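Local coordinates for Gp15 protein (Listeria phage PSA, PDB 6R5W) that serves as the homotrimeric receptor binding protein of the phage, probably recognising the surface of the Listeria host cell through its C-terminal domain, at residues L114-S119 with V143-N148; S119-Y124 with N138-V143; S93-K98 with D156-L161. One frame throughout, in Å; residues are numbered along the deposited sequence.

Contact 1: residues L114-S119 with V143-N148; sequences LAPDAS and VSADIN. With CD (cadmium ion), chain G.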
loop_
_atom_site.group_PDB
_atom_site.type_symbol
_atom_site.label_atom_id
_atom_site.label_comp_id
_atom_site.label_asym_id
_atom_site.label_seq_id
_atom_site.Cartn_x
_atom_site.Cartn_y
_atom_site.Cartn_z
ATOM N N LEU A 114 3.934 -18.027 6.793
ATOM C CA LEU A 114 4.063 -17.617 5.394
ATOM C C LEU A 114 3.578 -18.717 4.456
ATOM O O LEU A 114 3.966 -18.758 3.304
ATOM C CB LEU A 114 5.502 -17.226 5.090
ATOM C CG LEU A 114 5.969 -16.005 5.890
ATOM C CD1 LEU A 114 7.380 -15.660 5.425
ATOM C CD2 LEU A 114 5.024 -14.806 5.724
ATOM N N ALA A 115 2.744 -19.650 4.939
ATOM C CA ALA A 115 2.197 -20.655 4.024
ATOM C C ALA A 115 1.363 -19.980 2.930
ATOM O O ALA A 115 0.642 -19.017 3.197
ATOM C CB ALA A 115 1.318 -21.649 4.800
ATOM N N PRO A 116 1.415 -20.467 1.688
ATOM C CA PRO A 116 0.673 -19.809 0.601
ATOM C C PRO A 116 -0.832 -20.050 0.650
ATOM O O PRO A 116 -1.284 -21.103 1.113
ATOM C CB PRO A 116 1.271 -20.437 -0.669
ATOM C CG PRO A 116 1.750 -21.766 -0.219
ATOM C CD PRO A 116 2.246 -21.578 1.221
ATOM N N ASP A 117 -1.593 -19.113 0.095
ATOM C CA ASP A 117 -2.997 -19.347 -0.232
ATOM C C ASP A 117 -3.022 -20.206 -1.488
ATOM O O ASP A 117 -2.752 -19.720 -2.580
ATOM C CB ASP A 117 -3.762 -18.052 -0.428
ATOM C CG ASP A 117 -5.277 -18.257 -0.437
ATOM O OD1 ASP A 117 -5.636 -19.392 -0.193
ATOM O OD2 ASP A 117 -6.030 -17.328 -0.720
ATOM N N ALA A 118 -3.268 -21.508 -1.326
ATOM C CA ALA A 118 -3.246 -22.480 -2.417
ATOM C C ALA A 118 -3.868 -23.770 -1.883
ATOM O O ALA A 118 -3.823 -24.034 -0.676
ATOM C CB ALA A 118 -1.814 -22.785 -2.907
ATOM N N SER A 119 -4.387 -24.591 -2.793
ATOM C CA SER A 119 -4.851 -25.934 -2.405
ATOM C C SER A 119 -3.940 -27.056 -2.894
ATOM O O SER A 119 -4.135 -28.217 -2.514
ATOM C CB SER A 119 -6.312 -26.125 -2.873
ATOM O OG SER A 119 -6.521 -25.770 -4.227
ATOM N N VAL A 143 1.944 -26.499 -0.330
ATOM C CA VAL A 143 1.012 -25.892 0.558
ATOM C C VAL A 143 1.593 -25.683 1.968
ATOM O O VAL A 143 1.095 -24.830 2.703
ATOM C CB VAL A 143 -0.322 -26.684 0.667
ATOM C CG1 VAL A 143 -1.020 -26.690 -0.676
ATOM C CG2 VAL A 143 -0.086 -28.069 1.181
ATOM N N SER A 144 2.603 -26.432 2.345
ATOM C CA SER A 144 3.273 -26.234 3.615
ATOM C C SER A 144 4.494 -25.343 3.440
ATOM O O SER A 144 5.337 -25.258 4.341
ATOM C CB SER A 144 3.652 -27.574 4.213
ATOM O OG SER A 144 4.415 -28.372 3.341
ATOM N N ALA A 145 4.631 -24.724 2.265
ATOM C CA ALA A 145 5.694 -23.734 2.013
ATOM C C ALA A 145 7.084 -24.353 1.888
ATOM O O ALA A 145 8.106 -23.680 2.176
ATOM C CB ALA A 145 5.680 -22.615 3.078
ATOM N N ASP A 146 7.169 -25.587 1.434
ATOM C CA ASP A 146 8.423 -26.148 0.963
ATOM C C ASP A 146 8.741 -25.639 -0.449
ATOM O O ASP A 146 7.856 -25.576 -1.336
ATOM C CB ASP A 146 8.351 -27.681 0.912
ATOM C CG ASP A 146 8.011 -28.278 2.234
ATOM O OD1 ASP A 146 8.793 -28.072 3.176
ATOM O OD2 ASP A 146 6.899 -28.880 2.318
ATOM N N ILE A 147 10.014 -25.309 -0.664
ATOM C CA ILE A 147 10.528 -24.941 -1.972
ATOM C C ILE A 147 11.138 -26.196 -2.574
ATOM O O ILE A 147 12.214 -26.651 -2.179
ATOM C CB ILE A 147 11.538 -23.778 -1.890
ATOM C CG1 ILE A 147 10.864 -22.605 -1.200
ATOM C CG2 ILE A 147 11.992 -23.398 -3.257
ATOM C CD1 ILE A 147 11.776 -21.438 -1.014
ATOM N N ASN A 148 10.400 -26.811 -3.499
ATOM C CA ASN A 148 10.718 -28.136 -4.041
ATOM C C ASN A 148 11.175 -28.032 -5.485
ATOM O O ASN A 148 10.350 -27.816 -6.397
ATOM C CB ASN A 148 9.438 -28.973 -3.937
ATOM C CG ASN A 148 9.596 -30.424 -4.369
ATOM O OD1 ASN A 148 10.666 -30.890 -4.675
ATOM N ND2 ASN A 148 8.461 -31.060 -4.572
HETATM CD CD CD G . -7.958 -18.509 -0.034
HETATM O O HOH W 1 -1.127 -23.366 2.690
HETATM O O HOH W 2 -7.463 -17.451 2.360
HETATM O O HOH W 3 -9.053 -20.483 0.873
HETATM O O HOH W 4 -8.315 -19.179 -2.478
HETATM O O HOH W 5 -9.658 -16.680 -0.517
#
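The methyl group of A145 packs against the ring of P116, CB to CD 4.0 Å, and also lies close to the CA of A115. V143 O lies 3.8 Å from both A115 CB and P116 CD. The side chain of the same valine reaches further along the loop, its CG1 3.7 Å from S119 C; chi1 of -64° turns this methyl away from its own carbonyl carbon, toward S119 C and A118 O. No direct polar bond joins the two segments. Instead one water donates to both P116 O (2.8 Å) and V143 O (2.7 Å).

Outside this shell, S144 OG donates to D146 OD2 from above the carboxylate plane, within the turn that leads into strand 146-152, and S142 OG bonds to D146 N. D117 points away from the turn and grips a cadmium ion with both carboxylate oxygens, OD2 at 2.4 Å and OD1 at 2.5 Å, while four waters complete the shell. R87 also bonds to D117 OD2, and S119 OG reaches Q75 of the second subunit. P116 O and V143 O are both acceptors and could not bond each other; the shared water supplies a proton to each and so links loop and turn.

Contact 2: residues S119-Y124 with N138-V143; sequences SWNKLY and NIYLSV
L123 lays its CD1 methyl over one face of the Y140 ring, 3.9 Å from the centroid and 18° off the normal, a CH-pi contact between non-hydrogen-bonded partners of an antiparallel hairpin. The two side chains run alongside each other in the same direction. N121 fills the angle beside the ring: chi1 of -63° swings its CG away from its own carbonyl carbon to within 3.6 Å of Y140 CD2, with the amide turned 42° from the ring plane. The same amide also lies over the W120 indole, ND2 3.2 Å above the plane near its centre, and OD1 lies 3.3 Å from S142 CA.

On the sheet face of K122, L141 and Y124, the tyrosine ring puts its edge at L141, CE1 to CB 3.9 Å, the two side chains side by side. K122 bends at chi3 and chi4, and its NZ forms a salt bridge with D162 of the second subunit; Y124 OH bonds to I165 O.

Four backbone hydrogen bonds pair K122 with L141 and Y124 with I139. Beyond the K122-L141 pair, at the W120 and V143 end, a water bridges W120 O and L141 O, and another joins N121 OD1 to V143 N, so where the strands part, solvent takes over the polar linkage.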
loop_
_atom_site.group_PDB
_atom_site.type_symbol
_atom_site.label_atom_id
_atom_site.label_comp_id
_atom_site.label_asym_id
_atom_site.label_seq_id
_atom_site.Cartn_x
_atom_site.Cartn_y
_atom_site.Cartn_z
ATOM N N SER A 119 -4.387 -24.591 -2.793
ATOM C CA SER A 119 -4.851 -25.934 -2.405
ATOM C C SER A 119 -3.940 -27.056 -2.894
ATOM O O SER A 119 -4.135 -28.217 -2.514
ATOM C CB SER A 119 -6.312 -26.125 -2.873
ATOM O OG SER A 119 -6.521 -25.770 -4.227
ATOM N N TRP A 120 -2.954 -26.754 -3.724
ATOM C CA TRP A 120 -1.958 -27.726 -4.141
ATOM C C TRP A 120 -0.696 -26.923 -4.471
ATOM O O TRP A 120 -0.619 -25.714 -4.203
ATOM C CB TRP A 120 -2.479 -28.545 -5.352
ATOM C CG TRP A 120 -1.726 -29.871 -5.564
ATOM C CD1 TRP A 120 -1.796 -30.996 -4.788
ATOM C CD2 TRP A 120 -0.866 -30.187 -6.653
ATOM N NE1 TRP A 120 -0.976 -31.981 -5.307
ATOM C CE2 TRP A 120 -0.414 -31.515 -6.466
ATOM C CE3 TRP A 120 -0.406 -29.462 -7.775
ATOM C CZ2 TRP A 120 0.478 -32.146 -7.362
ATOM C CZ3 TRP A 120 0.469 -30.076 -8.651
ATOM C CH2 TRP A 120 0.893 -31.441 -8.440
ATOM N N ASN A 121 0.295 -27.593 -5.019
ATOM C CA ASN A 121 1.545 -26.901 -5.348
ATOM C C ASN A 121 1.304 -25.732 -6.276
ATOM O O ASN A 121 0.490 -25.800 -7.170
ATOM C CB ASN A 121 2.515 -27.855 -6.029
ATOM C CG ASN A 121 2.898 -28.960 -5.141
ATOM O OD1 ASN A 121 3.495 -28.753 -4.129
ATOM N ND2 ASN A 121 2.523 -30.172 -5.511
ATOM N N LYS A 122 2.092 -24.663 -6.108
ATOM C CA LYS A 122 2.219 -23.591 -7.084
ATOM C C LYS A 122 3.522 -23.797 -7.867
ATOM O O LYS A 122 4.567 -24.167 -7.292
ATOM C CB LYS A 122 2.214 -22.250 -6.353
ATOM C CG LYS A 122 0.864 -21.944 -5.623
ATOM C CD LYS A 122 0.953 -20.723 -4.672
ATOM C CE LYS A 122 1.162 -19.478 -5.484
ATOM N NZ LYS A 122 0.032 -19.165 -6.256
ATOM N N LEU A 123 3.469 -23.514 -9.166
ATOM C CA LEU A 123 4.549 -23.857 -10.090
ATOM C C LEU A 123 5.260 -22.599 -10.580
ATOM O O LEU A 123 4.622 -21.717 -11.152
ATOM C CB LEU A 123 4.038 -24.589 -11.338
ATOM C CG LEU A 123 3.811 -26.093 -11.224
ATOM C CD1 LEU A 123 3.190 -26.561 -9.966
ATOM C CD2 LEU A 123 3.035 -26.577 -12.517
ATOM N N TYR A 124 6.574 -22.582 -10.466
ATOM C CA TYR A 124 7.385 -21.439 -10.872
ATOM C C TYR A 124 8.508 -21.836 -11.805
ATOM O O TYR A 124 9.205 -22.836 -11.555
ATOM C CB TYR A 124 8.008 -20.789 -9.631
ATOM C CG TYR A 124 7.012 -20.133 -8.713
ATOM C CD1 TYR A 124 6.374 -20.851 -7.707
ATOM C CD2 TYR A 124 6.657 -18.774 -8.900
ATOM C CE1 TYR A 124 5.469 -20.230 -6.860
ATOM C CE2 TYR A 124 5.729 -18.164 -8.066
ATOM C CZ TYR A 124 5.145 -18.885 -7.062
ATOM O OH TYR A 124 4.211 -18.310 -6.218
ATOM N N ASN A 138 12.002 -26.050 -13.002
ATOM C CA ASN A 138 10.606 -26.064 -12.581
ATOM C C ASN A 138 10.587 -26.259 -11.065
ATOM O O ASN A 138 11.001 -27.323 -10.563
ATOM C CB ASN A 138 9.824 -27.195 -13.265
ATOM C CG ASN A 138 9.639 -26.957 -14.745
ATOM O OD1 ASN A 138 9.542 -25.825 -15.226
ATOM N ND2 ASN A 138 9.580 -28.070 -15.515
ATOM N N ILE A 139 10.082 -25.262 -10.328
ATOM C CA ILE A 139 10.096 -25.274 -8.876
ATOM C C ILE A 139 8.646 -25.277 -8.389
ATOM O O ILE A 139 7.835 -24.466 -8.837
ATOM C CB ILE A 139 10.876 -24.068 -8.282
ATOM C CG1 ILE A 139 12.305 -24.086 -8.809
ATOM C CG2 ILE A 139 10.791 -24.108 -6.787
ATOM C CD1 ILE A 139 13.219 -22.978 -8.153
ATOM N N TYR A 140 8.345 -26.162 -7.452
ATOM C CA TYR A 140 7.068 -26.180 -6.801
ATOM C C TYR A 140 7.126 -25.528 -5.440
ATOM O O TYR A 140 8.051 -25.753 -4.676
ATOM C CB TYR A 140 6.539 -27.593 -6.590
ATOM C CG TYR A 140 6.187 -28.404 -7.795
ATOM C CD1 TYR A 140 6.552 -28.054 -9.060
ATOM C CD2 TYR A 140 5.492 -29.617 -7.613
ATOM C CE1 TYR A 140 6.232 -28.880 -10.173
ATOM C CE2 TYR A 140 5.169 -30.425 -8.695
ATOM C CZ TYR A 140 5.562 -30.080 -9.934
ATOM O OH TYR A 140 5.288 -30.867 -10.998
ATOM N N LEU A 141 6.135 -24.698 -5.133
ATOM C CA LEU A 141 5.965 -24.182 -3.776
ATOM C C LEU A 141 4.817 -24.980 -3.196
ATOM O O LEU A 141 3.702 -24.832 -3.694
ATOM C CB LEU A 141 5.616 -22.689 -3.788
ATOM C CG LEU A 141 5.408 -22.075 -2.434
ATOM C CD1 LEU A 141 6.714 -22.071 -1.606
ATOM C CD2 LEU A 141 4.820 -20.643 -2.448
ATOM N N SER A 142 5.069 -25.760 -2.146
ATOM C CA SER A 142 4.028 -26.642 -1.598
ATOM C C SER A 142 3.085 -25.875 -0.673
ATOM O O SER A 142 3.373 -24.775 -0.222
ATOM C CB SER A 142 4.676 -27.810 -0.831
ATOM O OG SER A 142 5.067 -27.360 0.490
ATOM N N VAL A 143 1.944 -26.499 -0.330
ATOM C CA VAL A 143 1.012 -25.892 0.558
ATOM C C VAL A 143 1.593 -25.683 1.968
ATOM O O VAL A 143 1.095 -24.830 2.703
ATOM C CB VAL A 143 -0.322 -26.684 0.667
ATOM C CG1 VAL A 143 -1.020 -26.690 -0.676
ATOM C CG2 VAL A 143 -0.086 -28.069 1.181
HETATM O O HOH W 6 1.208 -24.046 -2.559
HETATM O O HOH W 7 1.438 -28.876 -1.946
#

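Contact 3: residues S93-K98 with D156-L161; sequences SGIVGK and DVNTGL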
loop_
_atom_site.group_PDB
_atom_site.type_symbol
_atom_site.label_atom_id
_atom_site.label_comp_id
_atom_site.label_asym_id
_atom_site.label_seq_id
_atom_site.Cartn_x
_atom_site.Cartn_y
_atom_site.Cartn_z
ATOM N N SER A 93 14.233 -14.730 -2.043
ATOM C CA SER A 93 15.484 -14.389 -2.706
ATOM C C SER A 93 16.570 -15.404 -2.302
ATOM O O SER A 93 16.519 -16.014 -1.220
ATOM C CB SER A 93 15.969 -12.938 -2.327
ATOM O OG SER A 93 16.366 -12.951 -0.984
ATOM N N GLY A 94 17.586 -15.483 -3.149
ATOM C CA GLY A 94 18.742 -16.299 -2.919
ATOM C C GLY A 94 18.977 -17.329 -4.005
ATOM O O GLY A 94 18.245 -17.417 -4.989
ATOM N N ILE A 95 20.100 -18.068 -3.843
ATOM C CA ILE A 95 20.560 -19.034 -4.817
ATOM C C ILE A 95 21.024 -20.257 -4.051
ATOM O O ILE A 95 21.761 -20.126 -3.064
ATOM C CB ILE A 95 21.700 -18.490 -5.675
ATOM C CG1 ILE A 95 21.262 -17.217 -6.444
ATOM C CG2 ILE A 95 22.238 -19.546 -6.699
ATOM C CD1 ILE A 95 22.427 -16.553 -7.198
ATOM N N VAL A 96 20.551 -21.451 -4.452
ATOM C CA VAL A 96 20.951 -22.691 -3.763
ATOM C C VAL A 96 21.917 -23.446 -4.678
ATOM O O VAL A 96 21.774 -23.442 -5.921
ATOM C CB VAL A 96 19.755 -23.578 -3.361
ATOM C CG1 VAL A 96 18.911 -22.857 -2.365
ATOM C CG2 VAL A 96 18.939 -23.957 -4.630
ATOM N N GLY A 97 22.876 -24.131 -4.047
ATOM C CA GLY A 97 23.833 -24.998 -4.707
ATOM C C GLY A 97 23.620 -26.478 -4.331
ATOM O O GLY A 97 23.081 -26.775 -3.250
ATOM N N LYS A 98 24.099 -27.354 -5.205
ATOM C CA LYS A 98 23.905 -28.800 -5.042
ATOM C C LYS A 98 24.448 -29.285 -3.716
ATOM O O LYS A 98 23.793 -30.062 -3.008
ATOM C CB LYS A 98 24.578 -29.507 -6.184
ATOM C CG LYS A 98 24.321 -31.054 -6.208
ATOM C CD LYS A 98 25.237 -31.632 -7.218
ATOM C CE LYS A 98 24.743 -33.067 -7.556
ATOM N NZ LYS A 98 25.600 -33.637 -8.629
ATOM N N ASP A 156 24.086 -29.958 -11.493
ATOM C CA ASP A 156 25.362 -29.424 -11.027
ATOM C C ASP A 156 25.468 -27.901 -11.128
ATOM O O ASP A 156 26.526 -27.353 -10.825
ATOM C CB ASP A 156 26.504 -30.018 -11.843
ATOM C CG ASP A 156 26.582 -31.512 -11.688
ATOM O OD1 ASP A 156 26.501 -31.961 -10.541
ATOM O OD2 ASP A 156 26.662 -32.211 -12.715
ATOM N N VAL A 157 24.404 -27.217 -11.490
ATOM C CA VAL A 157 24.386 -25.741 -11.658
ATOM C C VAL A 157 23.484 -25.173 -10.577
ATOM O O VAL A 157 22.478 -25.795 -10.208
ATOM C CB VAL A 157 23.906 -25.358 -13.057
ATOM C CG1 VAL A 157 23.739 -23.851 -13.232
ATOM C CG2 VAL A 157 24.920 -25.896 -14.096
ATOM N N ASN A 158 23.872 -24.031 -10.013
ATOM C CA ASN A 158 23.094 -23.487 -8.931
ATOM C C ASN A 158 21.729 -23.040 -9.479
ATOM O O ASN A 158 21.574 -22.758 -10.676
ATOM C CB ASN A 158 23.784 -22.255 -8.284
ATOM C CG ASN A 158 25.126 -22.582 -7.615
ATOM O OD1 ASN A 158 25.464 -23.734 -7.398
ATOM N ND2 ASN A 158 25.876 -21.530 -7.251
ATOM N N THR A 159 20.749 -22.965 -8.589
ATOM C CA THR A 159 19.371 -22.638 -8.956
ATOM C C THR A 159 18.880 -21.404 -8.187
ATOM O O THR A 159 18.984 -21.327 -6.947
ATOM C CB THR A 159 18.464 -23.852 -8.694
ATOM O OG1 THR A 159 18.869 -24.909 -9.588
ATOM C CG2 THR A 159 17.044 -23.532 -9.034
ATOM N N GLY A 160 18.323 -20.426 -8.920
ATOM C CA GLY A 160 17.852 -19.216 -8.267
ATOM C C GLY A 160 16.454 -19.313 -7.677
ATOM O O GLY A 160 15.595 -20.014 -8.213
ATOM N N LEU A 161 16.229 -18.611 -6.567
ATOM C CA LEU A 161 14.912 -18.550 -5.919
ATOM C C LEU A 161 14.247 -17.172 -6.046
ATOM O O LEU A 161 13.153 -16.964 -5.497
ATOM C CB LEU A 161 15.014 -18.888 -4.443
ATOM C CG LEU A 161 15.646 -20.218 -4.049
ATOM C CD1 LEU A 161 15.536 -20.398 -2.585
ATOM C CD2 LEU A 161 14.995 -21.359 -4.808
HETATM O O HOH W 8 25.147 -26.406 -7.834
#
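The flat amide of N158 lies against G97, its OD1 3.4 Å from the CA of the glycine, while I95 CG2 meets N158 CB at 3.5 Å, the two side chains at about a right angle. Here two antiparallel strands, 87-97 and 159-167, begin to separate at the end of their four-stranded sheet. OD1 also accepts from a water that takes the N-H of K98; ND2 is held by Q129.

V96 and T159 form a hydrogen-bonded pair, and L161 N donates to G94 O at 2.8 Å. On the face carrying V96 and T159, V96 CG2 packs against T159 CB at 4.1 Å, and V96 CG1 meets L161 CD1 at 4.2 Å. I149 of strand 146-152 packs against both V96 and T159, so this face looks onto the second sheet. G94, at backbone angles (121°/177°) that suit a residue without a side chain, also donates its N-H to D162.

Beyond the paired residues the lysine K98 is extended, with CG anti to the backbone N (chi1 -174°), and runs alongside the aspartate D156. Its NZ makes a salt bridge with D156 OD1 at 2.7 Å, nearly along the C-O axis of that oxygen.

How the contacts relate
Contacts 1 and 2 share S119 and V143, their centres about 7 Å apart, and both reach the sheet where strands 136-141 and 146-152 are neighbours: N148 O probably accepts from Y140 N. Contact 3 belongs to the other four-stranded sheet and is the most buried, with contacts 1 and 2 both nested within the chain loop it closes. The sheets meet where I139 CD1 packs on T159 and G160, and I147 on L161. Contact 1 is a partly buried loop contact relying on small apolar groups and water; contacts 2 and 3 are backbone ladders, one flanked by aromatic packing, the other with a salt bridge beyond its end. All three approach another subunit of the trimer.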